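Local atomic coordinates of pentafunctional AROM polypeptide (Schizosaccharomyces pombe, PDB entry 5SWV), a protein that probably carries out the dehydroquinate dehydratase and shikimate dehydrogenase steps of the shikimate pathway, as the C-terminal two-enzyme portion of a five-enzyme polypeptide. Residues Thr79-Ser84 with Phe111-Leu116; Asp92-Ala97 with Gly117-Thr122; Lys253-Gly258 with Thr282-Glu287; Pro267-Thr272 with Gln507-Phe512. One frame throughout, in Å; residues are numbered along the deposited sequence.

Contact 1: Thr79-Ser84 with Phe111-Leu116; sequences TIRTIS and FVDVEL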
loop_
_atom_site.group_PDB
_atom_site.type_symbol
_atom_site.label_atom_id
_atom_site.label_comp_id
_atom_site.label_asym_id
_atom_site.label_seq_id
_atom_site.Cartn_x
_atom_site.Cartn_y
_atom_site.Cartn_z
ATOM N N THR A 79 -18.154 -3.272 7.758
ATOM C CA THR A 79 -19.446 -3.328 7.094
ATOM C C THR A 79 -20.282 -4.471 7.589
ATOM O O THR A 79 -19.933 -5.635 7.403
ATOM C CB THR A 79 -19.281 -3.414 5.575
ATOM O OG1 THR A 79 -18.663 -2.217 5.125
ATOM C CG2 THR A 79 -20.623 -3.500 4.866
ATOM N N ILE A 80 -21.384 -4.111 8.235
ATOM C CA ILE A 80 -22.457 -5.040 8.547
ATOM C C ILE A 80 -23.557 -4.823 7.535
ATOM O O ILE A 80 -24.268 -3.816 7.595
ATOM C CB ILE A 80 -23.068 -4.791 9.931
ATOM C CG1 ILE A 80 -22.032 -4.974 11.027
ATOM C CG2 ILE A 80 -24.249 -5.738 10.157
ATOM C CD1 ILE A 80 -22.555 -4.521 12.380
ATOM N N ARG A 81 -23.677 -5.785 6.625
ATOM C CA ARG A 81 -24.645 -5.781 5.529
ATOM C C ARG A 81 -25.743 -6.776 5.873
ATOM O O ARG A 81 -25.467 -7.943 6.168
ATOM C CB ARG A 81 -23.944 -6.202 4.247
ATOM C CG ARG A 81 -24.814 -6.200 3.001
ATOM C CD ARG A 81 -25.209 -4.812 2.535
ATOM N NE ARG A 81 -24.049 -3.962 2.259
ATOM C CZ ARG A 81 -23.738 -2.820 2.881
ATOM N NH1 ARG A 81 -24.506 -2.303 3.837
ATOM N NH2 ARG A 81 -22.640 -2.163 2.508
ATOM N N THR A 82 -26.982 -6.299 5.836
ATOM C CA THR A 82 -28.159 -7.063 6.260
ATOM C C THR A 82 -28.773 -7.843 5.114
ATOM O O THR A 82 -28.430 -7.637 3.948
ATOM C CB THR A 82 -29.262 -6.144 6.818
ATOM O OG1 THR A 82 -29.748 -5.273 5.792
ATOM C CG2 THR A 82 -28.749 -5.306 7.951
ATOM N N ILE A 83 -29.726 -8.702 5.449
ATOM C CA ILE A 83 -30.326 -9.602 4.478
ATOM C C ILE A 83 -31.063 -8.899 3.353
ATOM O O ILE A 83 -30.926 -9.279 2.205
ATOM C CB ILE A 83 -31.189 -10.674 5.183
ATOM C CG1 ILE A 83 -30.257 -11.625 5.945
ATOM C CG2 ILE A 83 -32.041 -11.471 4.192
ATOM C CD1 ILE A 83 -30.898 -12.317 7.109
ATOM N N SER A 84 -31.796 -7.846 3.651
ATOM C CA SER A 84 -32.602 -7.219 2.618
ATOM C C SER A 84 -31.790 -6.237 1.821
ATOM O O SER A 84 -32.280 -5.721 0.813
ATOM C CB SER A 84 -33.818 -6.530 3.212
ATOM O OG SER A 84 -33.413 -5.545 4.122
ATOM N N PHE A 111 -13.416 3.642 8.368
ATOM C CA PHE A 111 -14.808 3.842 7.958
ATOM C C PHE A 111 -15.740 2.815 8.601
ATOM O O PHE A 111 -15.325 1.716 8.951
ATOM C CB PHE A 111 -14.964 3.675 6.444
ATOM C CG PHE A 111 -14.042 4.514 5.623
ATOM C CD1 PHE A 111 -12.787 4.045 5.270
ATOM C CD2 PHE A 111 -14.450 5.744 5.142
ATOM C CE1 PHE A 111 -11.940 4.803 4.476
ATOM C CE2 PHE A 111 -13.611 6.512 4.351
ATOM C CZ PHE A 111 -12.352 6.044 4.017
ATOM N N VAL A 112 -17.013 3.181 8.711
ATOM C CA VAL A 112 -18.086 2.249 9.060
ATOM C C VAL A 112 -19.216 2.450 8.049
ATOM O O VAL A 112 -19.613 3.583 7.773
ATOM C CB VAL A 112 -18.616 2.495 10.497
ATOM C CG1 VAL A 112 -19.880 1.687 10.778
ATOM C CG2 VAL A 112 -17.551 2.143 11.528
ATOM N N ASP A 113 -19.716 1.347 7.497
ATOM C CA ASP A 113 -20.892 1.376 6.644
ATOM C C ASP A 113 -22.115 1.319 7.525
ATOM O O ASP A 113 -22.306 0.343 8.284
ATOM C CB ASP A 113 -20.903 0.191 5.672
ATOM C CG ASP A 113 -21.963 0.339 4.567
ATOM O OD1 ASP A 113 -23.185 0.321 4.875
ATOM O OD2 ASP A 113 -21.578 0.441 3.379
ATOM N N VAL A 114 -22.942 2.351 7.417
ATOM C CA VAL A 114 -24.166 2.433 8.175
ATOM C C VAL A 114 -25.329 2.436 7.195
ATOM O O VAL A 114 -25.522 3.391 6.464
ATOM C CB VAL A 114 -24.180 3.705 9.034
ATOM C CG1 VAL A 114 -25.475 3.822 9.827
ATOM C CG2 VAL A 114 -22.981 3.719 9.967
ATOM N N GLU A 115 -26.102 1.355 7.188
ATOM C CA GLU A 115 -27.264 1.229 6.310
ATOM C C GLU A 115 -28.365 2.206 6.661
ATOM O O GLU A 115 -28.714 2.396 7.840
ATOM C CB GLU A 115 -27.853 -0.174 6.373
ATOM C CG GLU A 115 -26.948 -1.235 5.777
ATOM C CD GLU A 115 -27.596 -2.603 5.760
ATOM O OE1 GLU A 115 -28.747 -2.729 6.233
ATOM O OE2 GLU A 115 -26.968 -3.565 5.272
ATOM N N LEU A 116 -28.956 2.780 5.622
ATOM C CA LEU A 116 -30.036 3.741 5.790
ATOM C C LEU A 116 -31.384 3.046 6.131
ATOM O O LEU A 116 -32.423 3.700 6.211
ATOM C CB LEU A 116 -30.127 4.627 4.532
ATOM C CG LEU A 116 -28.902 5.545 4.339
ATOM C CD1 LEU A 116 -28.572 5.858 2.889
ATOM C CD2 LEU A 116 -29.085 6.842 5.097
HETATM O O HOH W 1 -24.708 -1.142 8.682
#

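Contact 2: Asp92-Ala97 with Gly117-Thr122; sequences DKEEEA and GWSSET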
loop_
_atom_site.group_PDB
_atom_site.type_symbol
_atom_site.label_atom_id
_atom_site.label_comp_id
_atom_site.label_asym_id
_atom_site.label_seq_id
_atom_site.Cartn_x
_atom_site.Cartn_y
_atom_site.Cartn_z
ATOM N N ASP A 92 -33.770 -7.584 11.913
ATOM C CA ASP A 92 -34.493 -7.286 13.149
ATOM C C ASP A 92 -33.561 -6.924 14.305
ATOM O O ASP A 92 -34.029 -6.378 15.284
ATOM C CB ASP A 92 -35.540 -8.363 13.544
ATOM C CG ASP A 92 -35.000 -9.802 13.500
ATOM O OD1 ASP A 92 -33.837 -10.043 13.872
ATOM O OD2 ASP A 92 -35.752 -10.718 13.087
ATOM N N LYS A 93 -32.255 -7.170 14.158
ATOM C CA LYS A 93 -31.293 -7.077 15.253
ATOM C C LYS A 93 -30.453 -5.799 15.222
ATOM O O LYS A 93 -29.225 -5.832 15.179
ATOM C CB LYS A 93 -30.423 -8.322 15.237
ATOM C CG LYS A 93 -31.143 -9.490 15.866
ATOM C CD LYS A 93 -30.350 -10.781 15.747
ATOM C CE LYS A 93 -30.442 -11.617 17.024
ATOM N NZ LYS A 93 -31.839 -11.790 17.535
ATOM N N GLU A 94 -31.148 -4.670 15.269
ATOM C CA GLU A 94 -30.523 -3.361 15.166
ATOM C C GLU A 94 -29.655 -3.038 16.362
ATOM O O GLU A 94 -28.569 -2.474 16.198
ATOM C CB GLU A 94 -31.588 -2.282 15.008
ATOM C CG GLU A 94 -31.043 -0.867 14.953
ATOM C CD GLU A 94 -32.128 0.144 14.690
ATOM O OE1 GLU A 94 -32.438 0.931 15.597
ATOM O OE2 GLU A 94 -32.681 0.150 13.582
ATOM N N GLU A 95 -30.127 -3.370 17.561
ATOM C CA GLU A 95 -29.365 -3.058 18.768
ATOM C C GLU A 95 -27.992 -3.745 18.734
ATOM O O GLU A 95 -26.981 -3.152 19.121
ATOM C CB GLU A 95 -30.160 -3.409 20.035
ATOM C CG GLU A 95 -31.433 -2.581 20.226
ATOM C CD GLU A 95 -31.227 -1.063 20.064
ATOM O OE1 GLU A 95 -30.441 -0.464 20.839
ATOM O OE2 GLU A 95 -31.852 -0.455 19.153
ATOM N N GLU A 96 -27.957 -4.966 18.214
ATOM C CA GLU A 96 -26.721 -5.735 18.153
ATOM C C GLU A 96 -25.756 -5.175 17.088
ATOM O O GLU A 96 -24.534 -5.156 17.274
ATOM C CB GLU A 96 -27.021 -7.218 17.914
ATOM C CG GLU A 96 -27.670 -7.947 19.092
ATOM C CD GLU A 96 -29.186 -7.724 19.285
ATOM O OE1 GLU A 96 -29.940 -7.346 18.340
ATOM O OE2 GLU A 96 -29.640 -7.954 20.433
ATOM N N ALA A 97 -26.317 -4.699 15.985
ATOM C CA ALA A 97 -25.542 -4.000 14.970
ATOM C C ALA A 97 -24.955 -2.707 15.511
ATOM O O ALA A 97 -23.769 -2.428 15.330
ATOM C CB ALA A 97 -26.412 -3.704 13.771
ATOM N N GLY A 117 -31.362 1.723 6.308
ATOM C CA GLY A 117 -32.499 0.991 6.859
ATOM C C GLY A 117 -32.564 0.974 8.364
ATOM O O GLY A 117 -33.587 0.598 8.899
ATOM N N TRP A 118 -31.475 1.347 9.046
ATOM C CA TRP A 118 -31.478 1.445 10.511
ATOM C C TRP A 118 -32.244 2.699 10.962
ATOM O O TRP A 118 -32.303 3.694 10.234
ATOM C CB TRP A 118 -30.061 1.523 11.081
ATOM C CG TRP A 118 -29.140 0.381 10.775
ATOM C CD1 TRP A 118 -27.901 0.473 10.209
ATOM C CD2 TRP A 118 -29.349 -1.008 11.057
ATOM N NE1 TRP A 118 -27.330 -0.775 10.111
ATOM C CE2 TRP A 118 -28.205 -1.702 10.618
ATOM C CE3 TRP A 118 -30.392 -1.732 11.625
ATOM C CZ2 TRP A 118 -28.078 -3.088 10.729
ATOM C CZ3 TRP A 118 -30.265 -3.119 11.736
ATOM C CH2 TRP A 118 -29.116 -3.776 11.288
ATOM N N SER A 119 -32.812 2.663 12.162
ATOM C CA SER A 119 -33.568 3.797 12.679
ATOM C C SER A 119 -32.709 5.058 12.720
ATOM O O SER A 119 -31.487 5.000 12.850
ATOM C CB SER A 119 -34.111 3.506 14.089
ATOM O OG SER A 119 -33.066 3.389 15.035
ATOM N N SER A 120 -33.374 6.196 12.601
ATOM C CA SER A 120 -32.705 7.477 12.649
ATOM C C SER A 120 -32.131 7.706 14.040
ATOM O O SER A 120 -31.118 8.387 14.190
ATOM C CB SER A 120 -33.674 8.592 12.267
ATOM O OG SER A 120 -34.839 8.551 13.075
ATOM N N GLU A 121 -32.770 7.128 15.053
ATOM C CA GLU A 121 -32.224 7.132 16.399
ATOM C C GLU A 121 -30.852 6.469 16.420
ATOM O O GLU A 121 -29.897 7.041 16.949
ATOM C CB GLU A 121 -33.169 6.440 17.409
ATOM C CG GLU A 121 -32.781 6.690 18.881
ATOM C CD GLU A 121 -33.543 5.839 19.885
ATOM O OE1 GLU A 121 -33.122 5.792 21.061
ATOM O OE2 GLU A 121 -34.549 5.206 19.502
ATOM N N THR A 122 -30.759 5.276 15.838
ATOM C CA THR A 122 -29.508 4.519 15.837
ATOM C C THR A 122 -28.453 5.224 15.002
ATOM O O THR A 122 -27.305 5.316 15.419
ATOM C CB THR A 122 -29.724 3.069 15.364
ATOM O OG1 THR A 122 -30.376 2.338 16.405
ATOM C CG2 THR A 122 -28.409 2.372 15.035
HETATM O O HOH W 2 -31.627 2.436 18.667
#

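Contact 3: Lys253-Gly258 with Thr282-Glu287; sequences KFFLFG and TYEAFE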
loop_
_atom_site.group_PDB
_atom_site.type_symbol
_atom_site.label_atom_id
_atom_site.label_comp_id
_atom_site.label_asym_id
_atom_site.label_seq_id
_atom_site.Cartn_x
_atom_site.Cartn_y
_atom_site.Cartn_z
ATOM N N LYS A 253 3.890 4.550 -21.950
ATOM C CA LYS A 253 5.243 4.055 -22.113
ATOM C C LYS A 253 6.090 4.439 -20.900
ATOM O O LYS A 253 6.179 5.609 -20.545
ATOM C CB LYS A 253 5.865 4.633 -23.372
ATOM C CG LYS A 253 5.110 4.293 -24.638
ATOM C CD LYS A 253 6.058 3.930 -25.768
ATOM C CE LYS A 253 5.323 3.708 -27.083
ATOM N NZ LYS A 253 5.067 5.017 -27.752
ATOM N N PHE A 254 6.689 3.431 -20.271
ATOM C CA PHE A 254 7.613 3.599 -19.150
ATOM C C PHE A 254 9.029 3.227 -19.580
ATOM O O PHE A 254 9.223 2.460 -20.515
ATOM C CB PHE A 254 7.167 2.751 -17.956
ATOM C CG PHE A 254 5.894 3.242 -17.319
ATOM C CD1 PHE A 254 4.655 2.814 -17.784
ATOM C CD2 PHE A 254 5.924 4.156 -16.272
ATOM C CE1 PHE A 254 3.477 3.298 -17.218
ATOM C CE2 PHE A 254 4.751 4.620 -15.688
ATOM C CZ PHE A 254 3.530 4.198 -16.161
ATOM N N PHE A 255 10.012 3.795 -18.888
ATOM C CA PHE A 255 11.400 3.703 -19.307
ATOM C C PHE A 255 12.377 3.558 -18.137
ATOM O O PHE A 255 12.018 3.752 -16.993
ATOM C CB PHE A 255 11.760 4.939 -20.145
ATOM C CG PHE A 255 10.987 5.052 -21.425
ATOM C CD1 PHE A 255 11.427 4.412 -22.576
ATOM C CD2 PHE A 255 9.814 5.784 -21.484
ATOM C CE1 PHE A 255 10.705 4.501 -23.767
ATOM C CE2 PHE A 255 9.086 5.882 -22.671
ATOM C CZ PHE A 255 9.536 5.244 -23.812
ATOM N N LEU A 256 13.604 3.168 -18.461
ATOM C CA LEU A 256 14.727 3.183 -17.534
ATOM C C LEU A 256 15.844 3.985 -18.192
ATOM O O LEU A 256 16.241 3.671 -19.303
ATOM C CB LEU A 256 15.217 1.766 -17.249
ATOM C CG LEU A 256 16.451 1.618 -16.335
ATOM C CD1 LEU A 256 16.209 2.227 -14.955
ATOM C CD2 LEU A 256 16.875 0.157 -16.201
ATOM N N PHE A 257 16.329 5.027 -17.522
ATOM C CA PHE A 257 17.455 5.798 -18.001
ATOM C C PHE A 257 18.692 5.426 -17.204
ATOM O O PHE A 257 18.602 5.160 -16.001
ATOM C CB PHE A 257 17.192 7.276 -17.818
ATOM C CG PHE A 257 15.919 7.770 -18.451
ATOM C CD1 PHE A 257 15.524 7.348 -19.719
ATOM C CD2 PHE A 257 15.133 8.717 -17.793
ATOM C CE1 PHE A 257 14.362 7.845 -20.295
ATOM C CE2 PHE A 257 13.979 9.219 -18.369
ATOM C CZ PHE A 257 13.587 8.779 -19.616
ATOM N N GLY A 258 19.846 5.453 -17.866
ATOM C CA GLY A 258 21.133 5.129 -17.237
ATOM C C GLY A 258 22.077 4.482 -18.229
ATOM O O GLY A 258 21.757 4.374 -19.419
ATOM N N THR A 282 3.871 -0.520 -21.429
ATOM C CA THR A 282 5.169 -1.127 -21.742
ATOM C C THR A 282 6.260 -0.473 -20.908
ATOM O O THR A 282 6.104 0.677 -20.504
ATOM C CB THR A 282 5.521 -0.967 -23.224
ATOM O OG1 THR A 282 5.428 0.412 -23.594
ATOM C CG2 THR A 282 4.575 -1.779 -24.077
ATOM N N TYR A 283 7.356 -1.198 -20.655
ATOM C CA TYR A 283 8.553 -0.657 -19.970
ATOM C C TYR A 283 9.812 -1.059 -20.730
ATOM O O TYR A 283 10.015 -2.232 -21.014
ATOM C CB TYR A 283 8.617 -1.181 -18.533
ATOM C CG TYR A 283 9.645 -0.554 -17.564
ATOM C CD1 TYR A 283 11.015 -0.777 -17.695
ATOM C CD2 TYR A 283 9.221 0.196 -16.468
ATOM C CE1 TYR A 283 11.923 -0.238 -16.789
ATOM C CE2 TYR A 283 10.122 0.731 -15.553
ATOM C CZ TYR A 283 11.464 0.513 -15.714
ATOM O OH TYR A 283 12.330 1.043 -14.799
ATOM N N GLU A 284 10.661 -0.079 -21.036
ATOM C CA GLU A 284 11.845 -0.280 -21.885
ATOM C C GLU A 284 13.101 0.369 -21.319
ATOM O O GLU A 284 13.098 1.543 -20.947
ATOM C CB GLU A 284 11.622 0.342 -23.270
ATOM C CG GLU A 284 10.598 -0.369 -24.127
ATOM C CD GLU A 284 9.897 0.556 -25.114
ATOM O OE1 GLU A 284 9.976 0.247 -26.321
ATOM O OE2 GLU A 284 9.257 1.567 -24.688
ATOM N N ALA A 285 14.197 -0.373 -21.320
ATOM C CA ALA A 285 15.513 0.245 -21.220
ATOM C C ALA A 285 15.710 1.272 -22.352
ATOM O O ALA A 285 15.375 1.003 -23.502
ATOM C CB ALA A 285 16.597 -0.822 -21.269
ATOM N N PHE A 286 16.203 2.456 -22.006
ATOM C CA PHE A 286 16.523 3.498 -22.979
ATOM C C PHE A 286 17.877 4.108 -22.606
ATOM O O PHE A 286 17.964 5.184 -22.005
ATOM C CB PHE A 286 15.417 4.554 -23.041
ATOM C CG PHE A 286 15.538 5.476 -24.216
ATOM C CD1 PHE A 286 15.057 5.093 -25.473
ATOM C CD2 PHE A 286 16.138 6.721 -24.088
ATOM C CE1 PHE A 286 15.178 5.937 -26.575
ATOM C CE2 PHE A 286 16.254 7.568 -25.181
ATOM C CZ PHE A 286 15.780 7.178 -26.424
ATOM N N GLU A 287 18.933 3.386 -22.979
ATOM C CA GLU A 287 20.300 3.754 -22.649
ATOM C C GLU A 287 20.733 4.987 -23.430
ATOM O O GLU A 287 20.494 5.054 -24.624
ATOM C CB GLU A 287 21.236 2.587 -22.960
ATOM C CG GLU A 287 22.565 2.686 -22.246
ATOM C CD GLU A 287 23.479 1.527 -22.562
ATOM O OE1 GLU A 287 23.322 0.439 -21.945
ATOM O OE2 GLU A 287 24.363 1.728 -23.421
HETATM O O HOH W 3 19.475 7.001 -20.425
#

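Contact 4: Pro267-Thr272 with Gln507-Phe512; sequences PILHST and QGLASF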
loop_
_atom_site.group_PDB
_atom_site.type_symbol
_atom_site.label_atom_id
_atom_site.label_comp_id
_atom_site.label_asym_id
_atom_site.label_seq_id
_atom_site.Cartn_x
_atom_site.Cartn_y
_atom_site.Cartn_z
ATOM N N PRO A 267 12.780 -4.044 -16.668
ATOM C CA PRO A 267 11.702 -4.291 -17.637
ATOM C C PRO A 267 10.865 -5.545 -17.360
ATOM O O PRO A 267 9.650 -5.477 -17.496
ATOM C CB PRO A 267 12.441 -4.381 -18.974
ATOM C CG PRO A 267 13.648 -3.528 -18.764
ATOM C CD PRO A 267 14.064 -3.812 -17.348
ATOM N N ILE A 268 11.490 -6.636 -16.913
ATOM C CA ILE A 268 10.746 -7.862 -16.584
ATOM C C ILE A 268 9.860 -7.592 -15.378
ATOM O O ILE A 268 8.707 -8.036 -15.336
ATOM C CB ILE A 268 11.645 -9.094 -16.291
ATOM C CG1 ILE A 268 12.746 -9.250 -17.363
ATOM C CG2 ILE A 268 10.808 -10.375 -16.248
ATOM C CD1 ILE A 268 13.578 -10.517 -17.262
ATOM N N LEU A 269 10.398 -6.850 -14.413
ATOM C CA LEU A 269 9.677 -6.558 -13.167
ATOM C C LEU A 269 8.391 -5.800 -13.443
ATOM O O LEU A 269 7.308 -6.238 -13.038
ATOM C CB LEU A 269 10.589 -5.843 -12.153
ATOM C CG LEU A 269 10.150 -4.768 -11.144
ATOM C CD1 LEU A 269 8.896 -5.006 -10.326
ATOM C CD2 LEU A 269 11.321 -4.539 -10.186
ATOM N N HIS A 270 8.497 -4.701 -14.172
ATOM C CA HIS A 270 7.318 -3.892 -14.477
ATOM C C HIS A 270 6.375 -4.539 -15.510
ATOM O O HIS A 270 5.162 -4.426 -15.370
ATOM C CB HIS A 270 7.738 -2.490 -14.884
ATOM C CG HIS A 270 8.374 -1.719 -13.772
ATOM N ND1 HIS A 270 7.665 -0.853 -12.971
ATOM C CD2 HIS A 270 9.648 -1.687 -13.319
ATOM C CE1 HIS A 270 8.473 -0.319 -12.073
ATOM N NE2 HIS A 270 9.681 -0.809 -12.262
ATOM N N SER A 271 6.933 -5.221 -16.515
ATOM C CA SER A 271 6.143 -6.016 -17.493
ATOM C C SER A 271 5.240 -6.990 -16.782
ATOM O O SER A 271 4.047 -7.065 -17.084
ATOM C CB SER A 271 7.040 -6.847 -18.426
ATOM O OG SER A 271 7.719 -6.035 -19.362
ATOM N N THR A 272 5.830 -7.728 -15.839
ATOM C CA THR A 272 5.095 -8.676 -15.012
ATOM C C THR A 272 4.011 -7.971 -14.223
ATOM O O THR A 272 2.897 -8.450 -14.182
ATOM C CB THR A 272 6.024 -9.452 -14.066
ATOM O OG1 THR A 272 7.034 -10.097 -14.840
ATOM C CG2 THR A 272 5.271 -10.497 -13.292
ATOM N N GLN A 507 11.876 -1.686 -4.504
ATOM C CA GLN A 507 12.086 -0.312 -5.040
ATOM C C GLN A 507 11.270 -0.076 -6.274
ATOM O O GLN A 507 10.598 0.952 -6.392
ATOM C CB GLN A 507 13.531 -0.048 -5.453
ATOM C CG GLN A 507 14.482 0.106 -4.294
ATOM C CD GLN A 507 15.933 0.067 -4.733
ATOM O OE1 GLN A 507 16.227 0.173 -5.939
ATOM N NE2 GLN A 507 16.855 -0.088 -3.755
ATOM N N GLY A 508 11.386 -1.023 -7.205
ATOM C CA GLY A 508 10.594 -1.038 -8.422
ATOM C C GLY A 508 9.106 -1.045 -8.145
ATOM O O GLY A 508 8.372 -0.315 -8.792
ATOM N N LEU A 509 8.660 -1.846 -7.179
ATOM C CA LEU A 509 7.229 -1.933 -6.858
ATOM C C LEU A 509 6.685 -0.623 -6.282
ATOM O O LEU A 509 5.594 -0.195 -6.627
ATOM C CB LEU A 509 6.937 -3.116 -5.925
ATOM C CG LEU A 509 7.148 -4.503 -6.558
ATOM C CD1 LEU A 509 7.120 -5.607 -5.507
ATOM C CD2 LEU A 509 6.114 -4.788 -7.626
ATOM N N ALA A 510 7.465 0.019 -5.431
ATOM C CA ALA A 510 7.144 1.362 -4.954
ATOM C C ALA A 510 7.018 2.380 -6.098
ATOM O O ALA A 510 6.115 3.216 -6.099
ATOM C CB ALA A 510 8.207 1.820 -3.969
ATOM N N SER A 511 7.925 2.309 -7.067
ATOM C CA SER A 511 7.862 3.194 -8.222
ATOM C C SER A 511 6.588 2.931 -9.002
ATOM O O SER A 511 5.881 3.868 -9.389
ATOM C CB SER A 511 9.080 3.009 -9.114
ATOM O OG SER A 511 10.266 3.362 -8.428
ATOM N N PHE A 512 6.288 1.650 -9.191
ATOM C CA PHE A 512 5.062 1.208 -9.864
ATOM C C PHE A 512 3.795 1.734 -9.182
ATOM O O PHE A 512 2.856 2.171 -9.868
ATOM C CB PHE A 512 5.024 -0.331 -9.955
ATOM C CG PHE A 512 3.756 -0.878 -10.547
ATOM C CD1 PHE A 512 3.628 -1.024 -11.926
ATOM C CD2 PHE A 512 2.686 -1.251 -9.729
ATOM C CE1 PHE A 512 2.456 -1.532 -12.484
ATOM C CE2 PHE A 512 1.509 -1.756 -10.280
ATOM C CZ PHE A 512 1.397 -1.900 -11.659
#

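Contact 1: Thr79-Ser84 with Phe111-Leu116
Arg-81 reaches Asp-113 and Glu-115 because its CG lies opposite the backbone N (chi1 -178°) and the chain then bends at chi2 and chi3. The bends carry the guanidinium to strand 111-115. Asp-113 also has CG opposite its N, and its carboxylate plane stands 65° from the guanidinium. Two bonds join them end-on: Arg-81 NH1 to Asp-113 OD1, 3.1 Å, and Arg-81 NH2 to Asp-113 OD2, 2.9 Å. Both nitrogens sit above the carboxylate plane, while both oxygens keep to the guanidinium plane. Glu-115 is turned differently, nearly coplanar with the guanidinium. Its OE2 receives Arg-81 NH1 on the anti lone pair at 3.1 Å. Thr-82 N comes to the same OE2 of Glu-115 from the syn side, at 2.8 Å. The two donors help to hold this carboxylate in its rotation. Thr-82 OG1 lies 2.8 Å from Glu-115 OE1, with Asn-91 OD1 also near it. One water bridges Ile-80 O, Asp-113 O and Glu-115 N. Asp-113 OD1 bonds Ser-138 OG and Thr-79 OG1 bonds Glu-40 OE2. The result is a buried salt-bridge network at the C-terminal ends of parallel strands 76-79 and 111-115, the end of the TIM barrel where type I dehydroquinases have their active site.

Contact 2: Asp92-Ala97 with Gly117-Thr122
Ser-119 is the N-cap of helix 120-128 in the TIM barrel, and Glu-94, in the first turn of helix 94-106, bonds directly to it. The capping bond runs from Thr-122 N to Ser-119 OG, 3.1 Å. Ser-119 OG in turn donates to Glu-94 OE1 at 2.6 Å. Thr-122 OG1 donates to the same Glu-94 OE1, also at 2.6 Å. The two hydroxyls approach this oxygen from one face of the carboxylate, the serine on the syn side and the threonine farther above the plane. The other oxygen, Glu-94 OE2, accepts Ser-119 N at 2.9 Å in a nearly straight bond (172°). Three donors therefore grip the carboxylate and fix its rotation. Glu-94 reaches them with an extended chain, CG opposite the backbone N (chi1 177°). On its way it slides past the Trp-118 indole, running opposite to it, and Glu-94 CG comes 3.5 Å from Trp-118 CE3. The carboxylate stands almost upright to the indole plane. Ala-97 CB packs obliquely against the same six-membered ring, 3.5 Å from Trp-118 CZ2. A water links Glu-95 OE2 to Thr-122 OG1 beside these bonds. Met-101 and Thr-82 also touch the indole. This is a serine N-cap, tied by a glutamate to the start of the preceding helix of an alpha/beta barrel.

Contact 3: Lys253-Gly258 with Thr282-Glu287
Phe-254 and Thr-282 open the run of backbone bonds, with Phe-254 N to Thr-282 O at 2.8 Å. Glu-284 N then donates to Phe-254 O at 3.0 Å. Leu-256 N donates to Glu-284 O, and Phe-286 N to Leu-256 O. This alternation is the parallel beta pattern, and the strand axes are 22° from parallel. Past its end a water bridges Gly-258 N and Phe-286 O. Side chains pack on both sheet faces. On one, Tyr-283 has CG opposite its N (chi1 -170°), which sets its ring so that Phe-255 C lies over one face, toward the rim. Phe-254 CB meets the same ring at Tyr-283 CD2, 3.6 Å away, and Leu-256 CB approaches Tyr-283 CE1 obliquely, at 3.9 Å. Tyr-283 OH bonds Asn-307 OD1. On the opposite face Phe-255 and Glu-284 run side by side, with Phe-255 CE1 3.4 Å from Glu-284 OE2. Lys-253 is beside Thr-282 here and forms a salt bridge with Asp-302. The pair belongs to a beta-alpha-beta unit of the shikimate dehydrogenase substrate-binding domain. Helix 266-277 lies on the Phe-254 and Tyr-283 face, helix 295-298 touches Phe-255 and Phe-257, and strand 303-308 continues the sheet beside strand 253-257.

Contact 4: Pro267-Thr272 with Gln507-Phe512
Leu-269 and His-270 pack on Gly-508, Leu-509 and Phe-512 where two helices meet in the shikimate dehydrogenase part of the chain. One is helix 266-277 of the substrate-binding domain, the other helix 500-516 near the C terminus. Their axes are 10.2 Å apart and cross at -46°. Apolar contacts come first. The two methyls of Leu-269 divide the work: Leu-269 CD1 lies 3.9 Å from Leu-509 CD2, and Leu-269 CD2 rests 4.0 Å from Gly-508 CA. Gly-508 has no side chain, and the leucine sits directly against its backbone. Val-525 and Val-529 of helix 522-530 also touch Leu-269, so three helices share this core. The imidazole forms a second group. His-270 CE1 comes 3.3 Å from Gly-508 O, which lies obliquely to the ring. His-270 slides past Phe-512, the two side chains running in opposite directions. Phe-512 CB approaches the imidazole obliquely, 4.0 Å from His-270 ND1. That nitrogen in turn lies at the edge of the phenyl ring. Tyr-283, on the strand that follows helix 266-277, stacks on the same imidazole and links it to the sheet. Polar bonds are a third kind, and none crosses between the segments. Ser-511 OG bonds Thr-335 OG1, outside the two segments. Within helix 266-277, hydroxyls bond back one turn. Thr-272 OG1 donates to Ile-268 O, which also accepts Thr-272 N from the opposite face of its carbonyl. Ser-271 does likewise, its OG donating to Pro-267 O at 2.7 Å, 40° out of the carbonyl plane.

In the fold
From the N terminus the chain first builds the dehydroquinase barrel. Contact 1 closes the loop from strand 76-79, through helix 94-106, to strand 111-115. Contact 2 crosses it, since 92-97 lies between the segments of contact 1 and 117-122 follows them. It closes the loop through strand 111-115 at the starts of helices 94-106 and 120-128. Thr-82 and Trp-118 touch where the two meet. Contact 3 comes later, closing the short return through helix 266-277. Contact 4 starts inside that return and crosses contact 3, then closes a span of more than 230 residues by bringing helix 500-516 back to helix 266-277. Contacts 1 and 3 lie on opposite sides of the chain's centre, their centres about 46 Å apart.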